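Local coordinates for protein mediator of RNA polymerase II transcription subunit 18 (Schizosaccharomyces pombe, PDB 3C0T) that serves as a subunit of the Mediator complex, the coactivator that conveys signals from gene-specific regulators to the basal RNA polymerase II transcription machinery, at residues A[1-12]-A[92-104]. Numbering follows the deposited sequence.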
loop_
_atom_site.group_PDB
_atom_site.type_symbol
_atom_site.label_atom_id
_atom_site.label_comp_id
_atom_site.label_asym_id
_atom_site.label_seq_id
_atom_site.Cartn_x
_atom_site.Cartn_y
_atom_site.Cartn_z
ATOM N N MET A 1 -15.599 -5.040 1.130
ATOM C CA MET A 1 -15.285 -3.687 0.591
ATOM C C MET A 1 -14.525 -3.855 -0.721
ATOM O O MET A 1 -13.703 -4.759 -0.865
ATOM C CB MET A 1 -14.460 -2.900 1.613
ATOM C CG MET A 1 -14.107 -1.481 1.213
ATOM S SD MET A 1 -13.466 -0.505 2.615
ATOM C CE MET A 1 -11.859 -1.266 2.873
ATOM N N GLN A 2 -14.813 -2.984 -1.681
ATOM C CA GLN A 2 -14.192 -3.061 -2.995
ATOM C C GLN A 2 -13.237 -1.897 -3.236
ATOM O O GLN A 2 -13.598 -0.735 -3.038
ATOM C CB GLN A 2 -15.287 -3.054 -4.065
ATOM C CG GLN A 2 -15.105 -4.049 -5.200
ATOM C CD GLN A 2 -15.191 -5.489 -4.737
ATOM O OE1 GLN A 2 -16.092 -5.853 -3.992
ATOM N NE2 GLN A 2 -14.254 -6.317 -5.185
ATOM N N GLU A 3 -12.014 -2.207 -3.656
ATOM C CA GLU A 3 -11.040 -1.165 -3.948
ATOM C C GLU A 3 -10.820 -1.046 -5.455
ATOM O O GLU A 3 -10.408 -2.009 -6.103
ATOM C CB GLU A 3 -9.692 -1.454 -3.267
ATOM C CG GLU A 3 -8.619 -0.410 -3.603
ATOM C CD GLU A 3 -7.298 -0.633 -2.874
ATOM O OE1 GLU A 3 -7.289 -0.617 -1.628
ATOM O OE2 GLU A 3 -6.264 -0.824 -3.548
ATOM N N LEU A 4 -11.115 0.126 -6.010
ATOM C CA LEU A 4 -10.891 0.368 -7.435
ATOM C C LEU A 4 -9.586 1.172 -7.457
ATOM O O LEU A 4 -9.413 2.104 -6.664
ATOM C CB LEU A 4 -12.053 1.161 -8.047
ATOM C CG LEU A 4 -13.407 0.432 -8.030
ATOM C CD1 LEU A 4 -14.028 0.536 -6.631
ATOM C CD2 LEU A 4 -14.351 1.050 -9.068
ATOM N N TYR A 5 -8.665 0.827 -8.353
ATOM C CA TYR A 5 -7.384 1.515 -8.341
ATOM C C TYR A 5 -6.639 1.570 -9.662
ATOM O O TYR A 5 -7.013 0.932 -10.637
ATOM C CB TYR A 5 -6.483 0.819 -7.323
ATOM C CG TYR A 5 -6.136 -0.585 -7.768
ATOM C CD1 TYR A 5 -5.003 -0.828 -8.550
ATOM C CD2 TYR A 5 -6.982 -1.660 -7.477
ATOM C CE1 TYR A 5 -4.723 -2.101 -9.038
ATOM C CE2 TYR A 5 -6.711 -2.947 -7.960
ATOM C CZ TYR A 5 -5.583 -3.157 -8.743
ATOM O OH TYR A 5 -5.319 -4.407 -9.255
ATOM N N LEU A 6 -5.548 2.328 -9.648
ATOM C CA LEU A 6 -4.657 2.482 -10.791
ATOM C C LEU A 6 -3.268 2.552 -10.193
ATOM O O LEU A 6 -3.086 3.098 -9.101
ATOM C CB LEU A 6 -4.959 3.768 -11.561
ATOM C CG LEU A 6 -6.265 3.763 -12.359
ATOM C CD1 LEU A 6 -6.480 5.126 -13.000
ATOM C CD2 LEU A 6 -6.205 2.667 -13.423
ATOM N N LEU A 7 -2.293 1.987 -10.891
ATOM C CA LEU A 7 -0.926 1.990 -10.404
ATOM C C LEU A 7 0.039 2.581 -11.425
ATOM O O LEU A 7 -0.172 2.482 -12.635
ATOM C CB LEU A 7 -0.490 0.568 -10.047
ATOM C CG LEU A 7 -0.917 0.001 -8.689
ATOM C CD1 LEU A 7 -0.537 -1.459 -8.622
ATOM C CD2 LEU A 7 -0.237 0.762 -7.564
ATOM N N GLY A 8 1.093 3.207 -10.913
ATOM C CA GLY A 8 2.102 3.817 -11.757
ATOM C C GLY A 8 3.429 3.832 -11.021
ATOM O O GLY A 8 3.477 3.646 -9.799
ATOM N N VAL A 9 4.513 4.058 -11.750
ATOM C CA VAL A 9 5.829 4.084 -11.134
ATOM C C VAL A 9 6.507 5.418 -11.462
ATOM O O VAL A 9 6.399 5.923 -12.578
ATOM C CB VAL A 9 6.680 2.879 -11.641
ATOM C CG1 VAL A 9 7.321 3.206 -12.982
ATOM C CG2 VAL A 9 7.711 2.499 -10.615
ATOM N N VAL A 10 7.181 5.998 -10.474
ATOM C CA VAL A 10 7.870 7.276 -10.646
ATOM C C VAL A 10 9.347 7.109 -10.319
ATOM O O VAL A 10 9.701 6.835 -9.177
ATOM C CB VAL A 10 7.299 8.356 -9.698
ATOM C CG1 VAL A 10 8.141 9.624 -9.768
ATOM C CG2 VAL A 10 5.855 8.657 -10.064
ATOM N N PRO A 11 10.228 7.268 -11.319
ATOM C CA PRO A 11 11.676 7.134 -11.116
ATOM C C PRO A 11 12.161 8.128 -10.066
ATOM O O PRO A 11 11.659 9.244 -9.980
ATOM C CB PRO A 11 12.252 7.446 -12.497
ATOM C CG PRO A 11 11.156 7.005 -13.424
ATOM C CD PRO A 11 9.922 7.527 -12.736
ATOM N N SER A 12 13.142 7.723 -9.274
ATOM C CA SER A 12 13.678 8.586 -8.233
ATOM C C SER A 12 14.114 9.967 -8.743
ATOM O O SER A 12 13.954 10.977 -8.049
ATOM C CB SER A 12 14.857 7.889 -7.552
ATOM O OG SER A 12 15.226 8.593 -6.386
ATOM N N ASP A 92 -6.977 -2.608 -19.483
ATOM C CA ASP A 92 -7.440 -1.396 -20.166
ATOM C C ASP A 92 -8.592 -0.727 -19.412
ATOM O O ASP A 92 -9.271 0.163 -19.927
ATOM C CB ASP A 92 -7.864 -1.723 -21.604
ATOM C CG ASP A 92 -6.679 -2.079 -22.496
ATOM O OD1 ASP A 92 -6.911 -2.451 -23.667
ATOM O OD2 ASP A 92 -5.517 -1.983 -22.032
ATOM N N LYS A 93 -8.789 -1.165 -18.176
ATOM C CA LYS A 93 -9.825 -0.629 -17.310
ATOM C C LYS A 93 -9.146 -0.512 -15.942
ATOM O O LYS A 93 -8.057 -1.055 -15.754
ATOM C CB LYS A 93 -11.001 -1.608 -17.270
ATOM C CG LYS A 93 -12.362 -0.951 -17.174
ATOM C CD LYS A 93 -13.450 -1.853 -17.746
ATOM C CE LYS A 93 -14.846 -1.277 -17.497
ATOM N NZ LYS A 93 -15.013 0.123 -18.002
ATOM N N CYS A 94 -9.751 0.204 -14.999
ATOM C CA CYS A 94 -9.140 0.332 -13.674
ATOM C C CYS A 94 -9.196 -1.020 -12.958
ATOM O O CYS A 94 -10.073 -1.836 -13.229
ATOM C CB CYS A 94 -9.874 1.376 -12.834
ATOM S SG CYS A 94 -11.399 0.767 -12.081
ATOM N N GLY A 95 -8.262 -1.263 -12.048
ATOM C CA GLY A 95 -8.264 -2.526 -11.340
ATOM C C GLY A 95 -9.278 -2.556 -10.213
ATOM O O GLY A 95 -9.681 -1.511 -9.702
ATOM N N ILE A 96 -9.701 -3.757 -9.834
ATOM C CA ILE A 96 -10.648 -3.938 -8.739
ATOM C C ILE A 96 -10.226 -5.143 -7.904
ATOM O O ILE A 96 -9.894 -6.200 -8.449
ATOM C CB ILE A 96 -12.093 -4.206 -9.235
ATOM C CG1 ILE A 96 -12.592 -3.048 -10.093
ATOM C CG2 ILE A 96 -13.029 -4.362 -8.036
ATOM C CD1 ILE A 96 -14.026 -3.230 -10.562
ATOM N N ARG A 97 -10.230 -4.984 -6.584
ATOM C CA ARG A 97 -9.876 -6.085 -5.705
ATOM C C ARG A 97 -10.623 -5.951 -4.390
ATOM O O ARG A 97 -10.909 -4.842 -3.941
ATOM C CB ARG A 97 -8.374 -6.113 -5.436
ATOM C CG ARG A 97 -7.879 -4.909 -4.690
ATOM C CD ARG A 97 -6.460 -5.094 -4.241
ATOM N NE ARG A 97 -6.013 -3.933 -3.483
ATOM C CZ ARG A 97 -4.941 -3.916 -2.701
ATOM N NH1 ARG A 97 -4.195 -5.002 -2.571
ATOM N NH2 ARG A 97 -4.621 -2.811 -2.045
ATOM N N PRO A 98 -10.970 -7.085 -3.767
ATOM C CA PRO A 98 -11.689 -7.072 -2.489
ATOM C C PRO A 98 -10.739 -6.638 -1.376
ATOM O O PRO A 98 -9.574 -7.035 -1.361
ATOM C CB PRO A 98 -12.120 -8.533 -2.312
ATOM C CG PRO A 98 -12.065 -9.111 -3.700
ATOM C CD PRO A 98 -10.852 -8.457 -4.287
ATOM N N VAL A 99 -11.228 -5.820 -0.456
ATOM C CA VAL A 99 -10.410 -5.368 0.661
ATOM C C VAL A 99 -11.282 -5.265 1.898
ATOM O O VAL A 99 -12.278 -4.546 1.902
ATOM C CB VAL A 99 -9.782 -3.987 0.401
ATOM C CG1 VAL A 99 -9.140 -3.460 1.683
ATOM C CG2 VAL A 99 -8.745 -4.088 -0.697
ATOM N N ASN A 100 -10.909 -5.989 2.946
ATOM C CA ASN A 100 -11.662 -5.962 4.191
ATOM C C ASN A 100 -10.761 -5.446 5.291
ATOM O O ASN A 100 -9.594 -5.831 5.386
ATOM C CB ASN A 100 -12.178 -7.358 4.516
ATOM C CG ASN A 100 -13.159 -7.859 3.477
ATOM O OD1 ASN A 100 -14.247 -7.302 3.320
ATOM N ND2 ASN A 100 -12.778 -8.904 2.751
ATOM N N ARG A 101 -11.314 -4.576 6.124
ATOM C CA ARG A 101 -10.557 -3.957 7.200
ATOM C C ARG A 101 -11.275 -3.974 8.535
ATOM O O ARG A 101 -12.503 -3.944 8.597
ATOM C CB ARG A 101 -10.240 -2.513 6.808
ATOM C CG ARG A 101 -9.711 -1.619 7.920
ATOM C CD ARG A 101 -9.497 -0.221 7.372
ATOM N NE ARG A 101 -10.718 0.294 6.761
ATOM C CZ ARG A 101 -10.759 1.226 5.811
ATOM N NH1 ARG A 101 -9.634 1.759 5.345
ATOM N NH2 ARG A 101 -11.930 1.627 5.326
ATOM N N ALA A 102 -10.484 -4.018 9.599
ATOM C CA ALA A 102 -10.982 -4.010 10.965
ATOM C C ALA A 102 -9.840 -3.465 11.813
ATOM O O ALA A 102 -8.701 -3.881 11.644
ATOM C CB ALA A 102 -11.343 -5.426 11.404
ATOM N N LYS A 103 -10.135 -2.526 12.704
ATOM C CA LYS A 103 -9.107 -1.944 13.564
ATOM C C LYS A 103 -9.128 -2.624 14.926
ATOM O O LYS A 103 -10.183 -2.723 15.549
ATOM C CB LYS A 103 -9.359 -0.450 13.735
ATOM C CG LYS A 103 -9.359 0.316 12.430
ATOM C CD LYS A 103 -9.612 1.799 12.652
ATOM C CE LYS A 103 -9.544 2.565 11.338
ATOM N NZ LYS A 103 -9.813 4.019 11.532
ATOM N N LEU A 104 -7.979 -3.097 15.396
ATOM C CA LEU A 104 -7.957 -3.761 16.692
ATOM C C LEU A 104 -6.892 -3.258 17.651
ATOM O O LEU A 104 -5.793 -2.888 17.245
ATOM C CB LEU A 104 -7.835 -5.277 16.514
ATOM C CG LEU A 104 -6.524 -5.922 16.074
ATOM C CD1 LEU A 104 -6.760 -7.418 15.888
ATOM C CD2 LEU A 104 -6.034 -5.300 14.782
#
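Glu3 and Arg97 form a buried salt bridge, with Glu3 OE2 3.0 Å from Arg97 NH2 and a weak bond from Arg97 NE to the same oxygen. The carboxylate meets the guanidinium at its edge, the two planes turned 67° apart, and NH2 comes to the syn side of OE2 but well out of the carboxylate plane. Glu3 CG lies anti to the backbone N (chi1 177°) and the chain runs on extended, alongside the arginine. With an alanine at Arg97 the guanidinium is gone, and the buried Glu3 carboxylate is likely to be left without this mate. The same two residues pair through their backbones, Glu3 N to Arg97 O (2.9 Å) and Arg97 N to Glu3 O (3.0 Å), and Tyr5 and Gly95 form the next hydrogen-bonded pair. Strands 2-10 and 95-104 are thus antiparallel neighbours in the curled sheet of the Med18 fold, strand 165-173 flanking 2-10 beyond. Gly95 CA sits over one face of the Tyr5 ring, 4.0 Å from its centroid, while Tyr5 OH bonds Val205 O. On the other face of the sheet, where helix 179-196 packs on Leu4, Ile96 CG1 lies 4.1 Å from Leu4 CG, and Ile96 CG2 touches Gln2 CG at 3.5 Å.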